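Local coordinates for nicastrin (PDB 4R12), which is probably an essential, substrate-recruiting subunit of gamma-secretase, the protease complex that cleaves proteins such as Notch receptors within the membrane, at residues A[281-284]-A[285-289]; A[291-294]-A[295-299]; A[421-424]-A[425-428]; A[457-460]-A[461-465]. All coordinates share one frame; numbering follows the deposited sequence.

Overall arrangement
Along the chain the four contacts come in numerical order, each a local one closed within a few residues. Contacts 1 and 2 adjoin: the end of helix 276-287 runs on into strand 292-293 and its turn, their centres about 17 Å apart. Contacts 3 and 4 form a second pair, with centres about 12 Å apart, at the start of helix 427-441 and the end of helix 452-463; there Val422 CG2 lies 3.2 Å from Tyr459 OH, and Leu427 also packs on Tyr459. Between contacts 1 and 4 the nearest atoms are about 19 Å apart. Contacts 1 to 3 fall in the large lobe, which belongs to a clan of zinc exopeptidase folds; the two pairs lie well apart in what is probably the extracellular part.

Contact 1 of 4, residues A[281-284]-A[285-289]; sequences FIND and LLNFQ
Phe281 meets Leu285 one helical turn on, and the two are joined twice. The Leu285 N-H gives a 2.9 Å bond to Phe281 O, with the donor in the carbonyl plane, and Phe281 CE2 approaches Leu285 CD1 at 3.6 Å, the methyl arriving obliquely to the ring. The ring itself belongs to a larger aromatic cluster with Trp201, Trp268 and His546. At Ile282 the pattern repeats more simply: its O takes the Leu286 N-H, while the CG2 branch lies alongside the Leu286 side chain, both pointing the same way, with Ile282 CG2 3.8 Å from Leu286 CD1. Asn283 adds a polar version of the same spacing. With CG anti to the backbone N (chi1 -170°), its amide swings toward the following turn, and OD1 receives Asn287 ND2 at 2.8 Å. That bond lies in the plane of the donating amide but meets the Asn283 carbonyl from above its plane; the two amides are turned 67° against each other. The backbones of the same pair are bonded too, Asn287 N to Asn283 O at 2.8 Å. Asp284 closes the series. Its O accepts Phe288 N at 3.1 Å, and its OD1 stands 4.1 Å from Phe288 CB. OD2 makes the stronger ties, a hydrogen bond to His546 and a salt bridge to Arg305, which probably balance its charge in this buried place. Four successive i to i+4 backbone bonds identify an alpha-helix, and the departure of Phe288 from helical angles makes this its last turn, the C-terminal end of helix 276-287.

Contact 2 of 4, residues A[291-294]-A[295-299]; sequences KTYN and SDKSK
Asn294 folds its side chain back over the residues that follow it, and its amide touches both Ser298 and Lys299. CG sits between the backbone N and the carbonyl carbon (chi1 73°), which turns the amide inward across the loop. Starting at the root, CB lies 3.8 Å from Lys299 O. Next comes CG, facing the backbone N of Lys299, and then OD1, which accepts that N-H at 2.8 Å in an almost straight bond of 171°, the donor standing well above the plane of the amide carbonyl. At the other tip, ND2 donates to Ser298 OG at 3.2 Å, with the hydroxyl lying in the amide plane, and the CB of Lys299 runs past the same nitrogen at 3.5 Å. Two bonds of opposite polarity thus fix the rotation of the amide. The backbone of Asn294 bridges the same loop: its N gives a 3.0 Å bond to Lys299 O, and its O receives Lys297 N at 2.9 Å. On the neighbouring residue, Tyr293, one ring face is covered by Lys297. The lysine chain bends at its third torsion (87°), placing CE over the ring centre in a CH-pi contact and NZ 4.5 Å from the centroid, still over the face, as a cation-pi partner. Nearby, a classic beta bulge sets Lys291 and Thr292 against the single Asp302. The type I beta turn from Asn294 to Lys297 and the Asn294-Lys299 bonds are consistent with the exposed end of a small hairpin-like loop, whose returning arm pairs with strand 292-293 through Ile301 and Asp302.

Contact 3 of 4, residues A[421-424]-A[425-428]; sequences NVLG and STLN
This contact belongs to the turn by which the chain enters helix 427-441 of the large lobe, and its evidence is a pair of successive i to i+3 bonds. Leu423 and Thr426 carry the first of them. Leu423 O is gripped twice by one residue: Thr426 N donates at 2.9 Å from above the carbonyl plane, and the Thr426 hydroxyl donates at 2.8 Å within that plane. Having OG1 between the backbone N and the carbonyl carbon (chi1 62°) is what sets the hydroxyl beside its own N-H, both aimed at the same oxygen. The methyl branch, CG2, then packs 3.9 Å from Leu423 CB, and both side chains rest on Tyr340 of strand 339-347. Thr426 also touches Phe239 of helix 234-252, and Leu427 packs on Thr243 of that helix and on Ile455 of helix 452-463. One residue on, the pattern continues with Gly424, whose O receives Leu427 N at 3.1 Å in a fairly straight bond (164°). That same oxygen reaches the next amide indirectly, for a water donates to Gly424 O at 2.8 Å and accepts from Asn428 N at 2.9 Å.

Contact 4 of 4, residues A[457-460]-A[461-465]; sequences ILYP and CFTSS
Leu458 and Phe462 form the tight, buried side of this contact. Leu458 CD1 sits over the centre of the Phe462 ring, 3.8 Å from its centroid and only 11° off the normal, a CH-pi contact made by one methyl branch. With CG anti to the backbone N (chi1 -171°), the leucine chain leans forward along the helix to reach that face. Helices 234-252 and 500-512 both touch the pair, for instance through Leu245 and Leu508 on Leu458, and Phe484 meets the Phe462 ring edge-to-face. Beneath the side chains, Phe462 N bonds Leu458 O at 2.9 Å. Cys461, also buried, keeps its CB 4.4 Å from Leu458 CD1 and is tied by a disulfide to Cys468. A second close pair follows, Tyr459 and Thr463: the Thr463 hydroxyl gives a 2.8 Å bond to Tyr459 O, coming from above the carbonyl plane, while OG1 also stands over one face of the tyrosine ring and Thr463 CG2 touches Tyr459 CE1 at 4.0 Å. These residues make up the C-terminal turn of helix 452-463, which is kinked at Pro460, since the proline nitrogen has no hydrogen to offer the preceding turn. The opposite character begins with Pro460, which is exposed. Here the bonds across the contact are backbone ones. Pro460 O takes Ser464 N at 2.9 Å and, in a straighter bond of 165°, Ser465 N at 3.0 Å, just where Ser464 leaves helical backbone angles; Ser464 OG has a weak hydrogen bond to Asn419.

Contact 1 of 4, residues A[281-284]-A[285-289]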
loop_
_atom_site.group_PDB
_atom_site.type_symbol
_atom_site.label_atom_id
_atom_site.label_comp_id
_atom_site.label_asym_id
_atom_site.label_seq_id
_atom_site.Cartn_x
_atom_site.Cartn_y
_atom_site.Cartn_z
ATOM N N PHE A 281 -14.080 -3.396 8.154
ATOM C CA PHE A 281 -15.265 -3.489 7.306
ATOM C C PHE A 281 -16.114 -4.704 7.701
ATOM O O PHE A 281 -17.321 -4.585 7.883
ATOM C CB PHE A 281 -14.864 -3.559 5.823
ATOM C CG PHE A 281 -16.021 -3.427 4.867
ATOM C CD1 PHE A 281 -16.588 -2.186 4.617
ATOM C CD2 PHE A 281 -16.528 -4.533 4.205
ATOM C CE1 PHE A 281 -17.645 -2.053 3.727
ATOM C CE2 PHE A 281 -17.591 -4.408 3.308
ATOM C CZ PHE A 281 -18.150 -3.173 3.075
ATOM N N ILE A 282 -15.471 -5.863 7.836
ATOM C CA ILE A 282 -16.165 -7.090 8.262
ATOM C C ILE A 282 -16.822 -6.914 9.633
ATOM O O ILE A 282 -17.976 -7.301 9.837
ATOM C CB ILE A 282 -15.206 -8.291 8.311
ATOM C CG1 ILE A 282 -14.827 -8.710 6.893
ATOM C CG2 ILE A 282 -15.837 -9.482 9.077
ATOM C CD1 ILE A 282 -13.577 -9.565 6.829
ATOM N N ASN A 283 -16.085 -6.317 10.566
ATOM C CA ASN A 283 -16.640 -6.046 11.887
ATOM C C ASN A 283 -17.917 -5.212 11.796
ATOM O O ASN A 283 -18.899 -5.494 12.487
ATOM C CB ASN A 283 -15.615 -5.341 12.774
ATOM C CG ASN A 283 -16.068 -5.257 14.217
ATOM O OD1 ASN A 283 -16.321 -6.276 14.847
ATOM N ND2 ASN A 283 -16.170 -4.041 14.749
ATOM N N ASP A 284 -17.912 -4.206 10.929
ATOM C CA ASP A 284 -19.090 -3.361 10.770
ATOM C C ASP A 284 -20.245 -4.112 10.108
ATOM O O ASP A 284 -21.404 -3.954 10.499
ATOM C CB ASP A 284 -18.744 -2.097 9.972
ATOM C CG ASP A 284 -18.164 -0.993 10.857
ATOM O OD1 ASP A 284 -18.060 -1.213 12.085
ATOM O OD2 ASP A 284 -17.834 0.092 10.336
ATOM N N LEU A 285 -19.934 -4.938 9.118
ATOM C CA LEU A 285 -20.964 -5.752 8.481
ATOM C C LEU A 285 -21.709 -6.642 9.482
ATOM O O LEU A 285 -22.912 -6.841 9.367
ATOM C CB LEU A 285 -20.357 -6.633 7.388
ATOM C CG LEU A 285 -19.817 -5.914 6.161
ATOM C CD1 LEU A 285 -19.391 -6.939 5.125
ATOM C CD2 LEU A 285 -20.878 -4.963 5.602
ATOM N N LEU A 286 -20.978 -7.182 10.449
ATOM C CA LEU A 286 -21.541 -8.170 11.361
ATOM C C LEU A 286 -22.081 -7.553 12.643
ATOM O O LEU A 286 -22.987 -8.103 13.256
ATOM C CB LEU A 286 -20.494 -9.222 11.707
ATOM C CG LEU A 286 -19.966 -10.096 10.564
ATOM C CD1 LEU A 286 -18.766 -10.903 11.043
ATOM C CD2 LEU A 286 -21.055 -11.011 10.023
ATOM N N ASN A 287 -21.536 -6.408 13.043
ATOM C CA ASN A 287 -21.781 -5.895 14.389
ATOM C C ASN A 287 -22.272 -4.458 14.512
ATOM O O ASN A 287 -22.701 -4.053 15.588
ATOM C CB ASN A 287 -20.503 -6.030 15.217
ATOM C CG ASN A 287 -20.050 -7.459 15.333
ATOM O OD1 ASN A 287 -20.867 -8.365 15.508
ATOM N ND2 ASN A 287 -18.745 -7.682 15.215
ATOM N N PHE A 288 -22.208 -3.676 13.442
ATOM C CA PHE A 288 -22.479 -2.253 13.601
ATOM C C PHE A 288 -23.928 -1.968 13.974
ATOM O O PHE A 288 -24.861 -2.494 13.370
ATOM C CB PHE A 288 -22.119 -1.471 12.337
ATOM C CG PHE A 288 -22.334 0.009 12.471
ATOM C CD1 PHE A 288 -21.456 0.780 13.208
ATOM C CD2 PHE A 288 -23.420 0.626 11.870
ATOM C CE1 PHE A 288 -21.651 2.144 13.340
ATOM C CE2 PHE A 288 -23.621 1.990 11.994
ATOM C CZ PHE A 288 -22.737 2.750 12.731
ATOM N N GLN A 289 -24.098 -1.124 14.984
ATOM C CA GLN A 289 -25.402 -0.575 15.315
ATOM C C GLN A 289 -25.269 0.927 15.555
ATOM O O GLN A 289 -24.445 1.365 16.359
ATOM C CB GLN A 289 -25.987 -1.278 16.542
ATOM C CG GLN A 289 -27.445 -1.662 16.372
ATOM C CD GLN A 289 -27.863 -2.771 17.315
ATOM O OE1 GLN A 289 -27.844 -3.947 16.953
ATOM N NE2 GLN A 289 -28.241 -2.401 18.535
#

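Contact 2 of 4, residues A[291-294]-A[295-299]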
loop_
_atom_site.group_PDB
_atom_site.type_symbol
_atom_site.label_atom_id
_atom_site.label_comp_id
_atom_site.label_asym_id
_atom_site.label_seq_id
_atom_site.Cartn_x
_atom_site.Cartn_y
_atom_site.Cartn_z
ATOM N N LYS A 291 -26.513 4.340 17.087
ATOM C CA LYS A 291 -27.363 4.839 18.165
ATOM C C LYS A 291 -27.978 6.198 17.817
ATOM O O LYS A 291 -29.142 6.460 18.127
ATOM C CB LYS A 291 -26.564 4.935 19.465
ATOM C CG LYS A 291 -25.987 3.610 19.928
ATOM C CD LYS A 291 -24.978 3.809 21.054
ATOM C CE LYS A 291 -23.788 4.636 20.582
ATOM N NZ LYS A 291 -22.725 4.802 21.623
ATOM N N THR A 292 -27.197 7.054 17.163
ATOM C CA THR A 292 -27.673 8.374 16.759
ATOM C C THR A 292 -27.378 8.668 15.287
ATOM O O THR A 292 -26.216 8.773 14.884
ATOM C CB THR A 292 -27.042 9.480 17.626
ATOM O OG1 THR A 292 -27.193 9.148 19.011
ATOM C CG2 THR A 292 -27.703 10.825 17.348
ATOM N N TYR A 293 -28.439 8.800 14.491
ATOM C CA TYR A 293 -28.326 9.110 13.068
ATOM C C TYR A 293 -28.292 10.617 12.799
ATOM O O TYR A 293 -28.728 11.414 13.629
ATOM C CB TYR A 293 -29.496 8.496 12.295
ATOM C CG TYR A 293 -29.519 6.984 12.223
ATOM C CD1 TYR A 293 -30.005 6.222 13.274
ATOM C CD2 TYR A 293 -29.087 6.324 11.081
ATOM C CE1 TYR A 293 -30.037 4.839 13.198
ATOM C CE2 TYR A 293 -29.117 4.944 10.998
ATOM C CZ TYR A 293 -29.594 4.208 12.054
ATOM O OH TYR A 293 -29.620 2.834 11.963
ATOM N N ASN A 294 -27.791 11.007 11.630
ATOM C CA ASN A 294 -27.906 12.395 11.191
ATOM C C ASN A 294 -29.284 12.614 10.561
ATOM O O ASN A 294 -30.081 11.673 10.476
ATOM C CB ASN A 294 -26.775 12.769 10.217
ATOM C CG ASN A 294 -26.937 12.146 8.834
ATOM O OD1 ASN A 294 -27.592 11.121 8.662
ATOM N ND2 ASN A 294 -26.314 12.769 7.837
ATOM N N SER A 295 -29.555 13.846 10.127
ATOM C CA SER A 295 -30.868 14.241 9.600
ATOM C C SER A 295 -31.501 13.214 8.662
ATOM O O SER A 295 -32.497 12.586 9.008
ATOM C CB SER A 295 -30.761 15.586 8.872
ATOM O OG SER A 295 -30.267 16.597 9.733
ATOM N N ASP A 296 -30.919 13.036 7.482
ATOM C CA ASP A 296 -31.466 12.084 6.521
ATOM C C ASP A 296 -30.973 10.649 6.759
ATOM O O ASP A 296 -31.127 9.786 5.892
ATOM C CB ASP A 296 -31.137 12.521 5.090
ATOM C CG ASP A 296 -29.656 12.794 4.884
ATOM O OD1 ASP A 296 -29.001 13.289 5.828
ATOM O OD2 ASP A 296 -29.153 12.522 3.770
ATOM N N LYS A 297 -30.394 10.402 7.933
ATOM C CA LYS A 297 -29.872 9.083 8.306
ATOM C C LYS A 297 -28.852 8.535 7.293
ATOM O O LYS A 297 -28.684 7.321 7.170
ATOM C CB LYS A 297 -31.017 8.078 8.491
ATOM C CG LYS A 297 -32.057 8.512 9.518
ATOM C CD LYS A 297 -33.164 7.476 9.697
ATOM C CE LYS A 297 -32.797 6.426 10.742
ATOM N NZ LYS A 297 -33.989 5.643 11.184
ATOM N N SER A 298 -28.170 9.427 6.579
ATOM C CA SER A 298 -27.125 9.012 5.648
ATOM C C SER A 298 -25.806 8.794 6.382
ATOM O O SER A 298 -24.921 8.093 5.888
ATOM C CB SER A 298 -26.937 10.045 4.534
ATOM O OG SER A 298 -26.372 11.242 5.038
ATOM N N LYS A 299 -25.680 9.416 7.550
ATOM C CA LYS A 299 -24.502 9.251 8.399
ATOM C C LYS A 299 -24.900 8.819 9.807
ATOM O O LYS A 299 -26.046 9.011 10.218
ATOM C CB LYS A 299 -23.700 10.549 8.474
ATOM C CG LYS A 299 -23.255 11.097 7.134
ATOM C CD LYS A 299 -22.432 12.363 7.323
ATOM C CE LYS A 299 -22.034 12.943 5.977
ATOM N NZ LYS A 299 -20.666 13.534 6.004
#

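Contact 3 of 4, residues A[421-424]-A[425-428]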
loop_
_atom_site.group_PDB
_atom_site.type_symbol
_atom_site.label_atom_id
_atom_site.label_comp_id
_atom_site.label_asym_id
_atom_site.label_seq_id
_atom_site.Cartn_x
_atom_site.Cartn_y
_atom_site.Cartn_z
ATOM N N ASN A 421 10.250 -3.918 -11.883
ATOM C CA ASN A 421 10.115 -5.146 -11.117
ATOM C C ASN A 421 8.879 -5.945 -11.529
ATOM O O ASN A 421 8.635 -7.014 -10.993
ATOM C CB ASN A 421 10.056 -4.831 -9.610
ATOM C CG ASN A 421 10.211 -6.079 -8.730
ATOM O OD1 ASN A 421 11.090 -6.905 -8.958
ATOM N ND2 ASN A 421 9.356 -6.206 -7.716
ATOM N N VAL A 422 8.082 -5.424 -12.461
ATOM C CA VAL A 422 6.864 -6.128 -12.864
ATOM C C VAL A 422 6.811 -6.283 -14.379
ATOM O O VAL A 422 7.558 -5.620 -15.092
ATOM C CB VAL A 422 5.586 -5.408 -12.389
ATOM C CG1 VAL A 422 5.368 -5.625 -10.879
ATOM C CG2 VAL A 422 5.661 -3.908 -12.724
ATOM N N LEU A 423 5.938 -7.172 -14.856
ATOM C CA LEU A 423 5.847 -7.482 -16.279
ATOM C C LEU A 423 4.680 -6.760 -16.949
ATOM O O LEU A 423 3.589 -7.328 -17.115
ATOM C CB LEU A 423 5.706 -9.000 -16.486
ATOM C CG LEU A 423 6.919 -9.855 -16.102
ATOM C CD1 LEU A 423 6.615 -11.360 -16.290
ATOM C CD2 LEU A 423 8.135 -9.452 -16.917
ATOM N N GLY A 424 4.916 -5.516 -17.358
ATOM C CA GLY A 424 3.910 -4.765 -18.086
ATOM C C GLY A 424 3.322 -5.536 -19.266
ATOM O O GLY A 424 2.148 -5.374 -19.606
ATOM N N SER A 425 4.127 -6.384 -19.896
ATOM C CA SER A 425 3.655 -7.144 -21.045
ATOM C C SER A 425 2.537 -8.150 -20.713
ATOM O O SER A 425 1.861 -8.647 -21.623
ATOM C CB SER A 425 4.828 -7.880 -21.703
ATOM O OG SER A 425 5.370 -8.854 -20.825
ATOM N N THR A 426 2.334 -8.455 -19.432
ATOM C CA THR A 426 1.255 -9.380 -19.051
ATOM C C THR A 426 -0.044 -8.667 -18.675
ATOM O O THR A 426 -1.076 -9.316 -18.509
ATOM C CB THR A 426 1.646 -10.292 -17.842
ATOM O OG1 THR A 426 1.895 -9.485 -16.680
ATOM C CG2 THR A 426 2.876 -11.152 -18.150
ATOM N N LEU A 427 -0.004 -7.343 -18.533
ATOM C CA LEU A 427 -1.145 -6.622 -17.980
ATOM C C LEU A 427 -2.432 -6.745 -18.822
ATOM O O LEU A 427 -3.503 -7.019 -18.278
ATOM C CB LEU A 427 -0.781 -5.138 -17.785
ATOM C CG LEU A 427 -1.846 -4.233 -17.188
ATOM C CD1 LEU A 427 -2.339 -4.774 -15.860
ATOM C CD2 LEU A 427 -1.230 -2.829 -17.001
ATOM N N ASN A 428 -2.331 -6.558 -20.136
ATOM C CA ASN A 428 -3.513 -6.648 -20.996
ATOM C C ASN A 428 -4.220 -8.008 -20.865
ATOM O O ASN A 428 -5.439 -8.076 -20.669
ATOM C CB ASN A 428 -3.123 -6.408 -22.455
ATOM C CG ASN A 428 -2.833 -4.931 -22.759
ATOM O OD1 ASN A 428 -2.946 -4.064 -21.895
ATOM N ND2 ASN A 428 -2.461 -4.651 -24.004
HETATM O O HOH W 1 0.075 -5.653 -21.489
#

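Contact 4 of 4, residues A[457-460]-A[461-465]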
loop_
_atom_site.group_PDB
_atom_site.type_symbol
_atom_site.label_atom_id
_atom_site.label_comp_id
_atom_site.label_asym_id
_atom_site.label_seq_id
_atom_site.Cartn_x
_atom_site.Cartn_y
_atom_site.Cartn_z
ATOM N N ILE A 457 -2.606 4.754 -19.585
ATOM C CA ILE A 457 -2.460 5.931 -18.729
ATOM C C ILE A 457 -2.220 5.525 -17.274
ATOM O O ILE A 457 -1.291 6.029 -16.612
ATOM C CB ILE A 457 -3.709 6.834 -18.803
ATOM C CG1 ILE A 457 -3.771 7.542 -20.162
ATOM C CG2 ILE A 457 -3.694 7.877 -17.670
ATOM C CD1 ILE A 457 -5.127 8.158 -20.422
ATOM N N LEU A 458 -3.041 4.601 -16.781
ATOM C CA LEU A 458 -3.024 4.278 -15.352
ATOM C C LEU A 458 -1.778 3.502 -14.926
ATOM O O LEU A 458 -1.266 3.709 -13.824
ATOM C CB LEU A 458 -4.270 3.483 -14.965
ATOM C CG LEU A 458 -4.412 3.310 -13.447
ATOM C CD1 LEU A 458 -4.569 4.637 -12.776
ATOM C CD2 LEU A 458 -5.602 2.425 -13.099
ATOM N N TYR A 459 -1.287 2.608 -15.783
ATOM C CA TYR A 459 -0.161 1.757 -15.396
ATOM C C TYR A 459 1.100 2.576 -15.035
ATOM O O TYR A 459 1.605 2.458 -13.907
ATOM C CB TYR A 459 0.128 0.741 -16.503
ATOM C CG TYR A 459 1.299 -0.154 -16.219
ATOM C CD1 TYR A 459 1.260 -1.070 -15.171
ATOM C CD2 TYR A 459 2.436 -0.100 -17.001
ATOM C CE1 TYR A 459 2.349 -1.920 -14.912
ATOM C CE2 TYR A 459 3.523 -0.939 -16.751
ATOM C CZ TYR A 459 3.466 -1.845 -15.707
ATOM O OH TYR A 459 4.552 -2.668 -15.471
ATOM N N PRO A 460 1.588 3.439 -15.950
ATOM C CA PRO A 460 2.710 4.287 -15.521
ATOM C C PRO A 460 2.334 5.263 -14.411
ATOM O O PRO A 460 3.208 5.616 -13.609
ATOM C CB PRO A 460 3.102 5.064 -16.795
ATOM C CG PRO A 460 2.101 4.755 -17.812
ATOM C CD PRO A 460 1.108 3.778 -17.306
ATOM N N CYS A 461 1.066 5.678 -14.351
ATOM C CA CYS A 461 0.630 6.575 -13.281
ATOM C C CYS A 461 0.834 5.965 -11.878
ATOM O O CYS A 461 1.250 6.663 -10.953
ATOM C CB CYS A 461 -0.840 6.957 -13.466
ATOM S SG CYS A 461 -1.423 8.178 -12.274
ATOM N N PHE A 462 0.538 4.676 -11.710
ATOM C CA PHE A 462 0.671 4.071 -10.389
ATOM C C PHE A 462 1.995 3.332 -10.175
ATOM O O PHE A 462 2.301 2.948 -9.044
ATOM C CB PHE A 462 -0.497 3.116 -10.107
ATOM C CG PHE A 462 -1.798 3.810 -9.732
ATOM C CD1 PHE A 462 -1.946 5.175 -9.875
ATOM C CD2 PHE A 462 -2.869 3.074 -9.215
ATOM C CE1 PHE A 462 -3.134 5.816 -9.510
ATOM C CE2 PHE A 462 -4.068 3.699 -8.856
ATOM C CZ PHE A 462 -4.189 5.088 -9.001
ATOM N N THR A 463 2.808 3.155 -11.215
ATOM C CA THR A 463 4.081 2.443 -11.018
ATOM C C THR A 463 5.323 3.291 -11.292
ATOM O O THR A 463 6.444 2.835 -11.042
ATOM C CB THR A 463 4.167 1.158 -11.897
ATOM O OG1 THR A 463 4.158 1.500 -13.288
ATOM C CG2 THR A 463 3.018 0.240 -11.609
ATOM N N SER A 464 5.130 4.512 -11.806
ATOM C CA SER A 464 6.257 5.402 -12.131
ATOM C C SER A 464 6.087 6.853 -11.696
ATOM O O SER A 464 6.969 7.429 -11.058
ATOM C CB SER A 464 6.523 5.404 -13.651
ATOM O OG SER A 464 7.251 4.259 -14.044
ATOM N N SER A 465 4.979 7.474 -12.099
ATOM C CA SER A 465 4.808 8.920 -11.918
ATOM C C SER A 465 3.323 9.257 -11.864
ATOM O O SER A 465 2.618 9.133 -12.859
ATOM C CB SER A 465 5.497 9.700 -13.046
ATOM O OG SER A 465 5.412 11.097 -12.818
#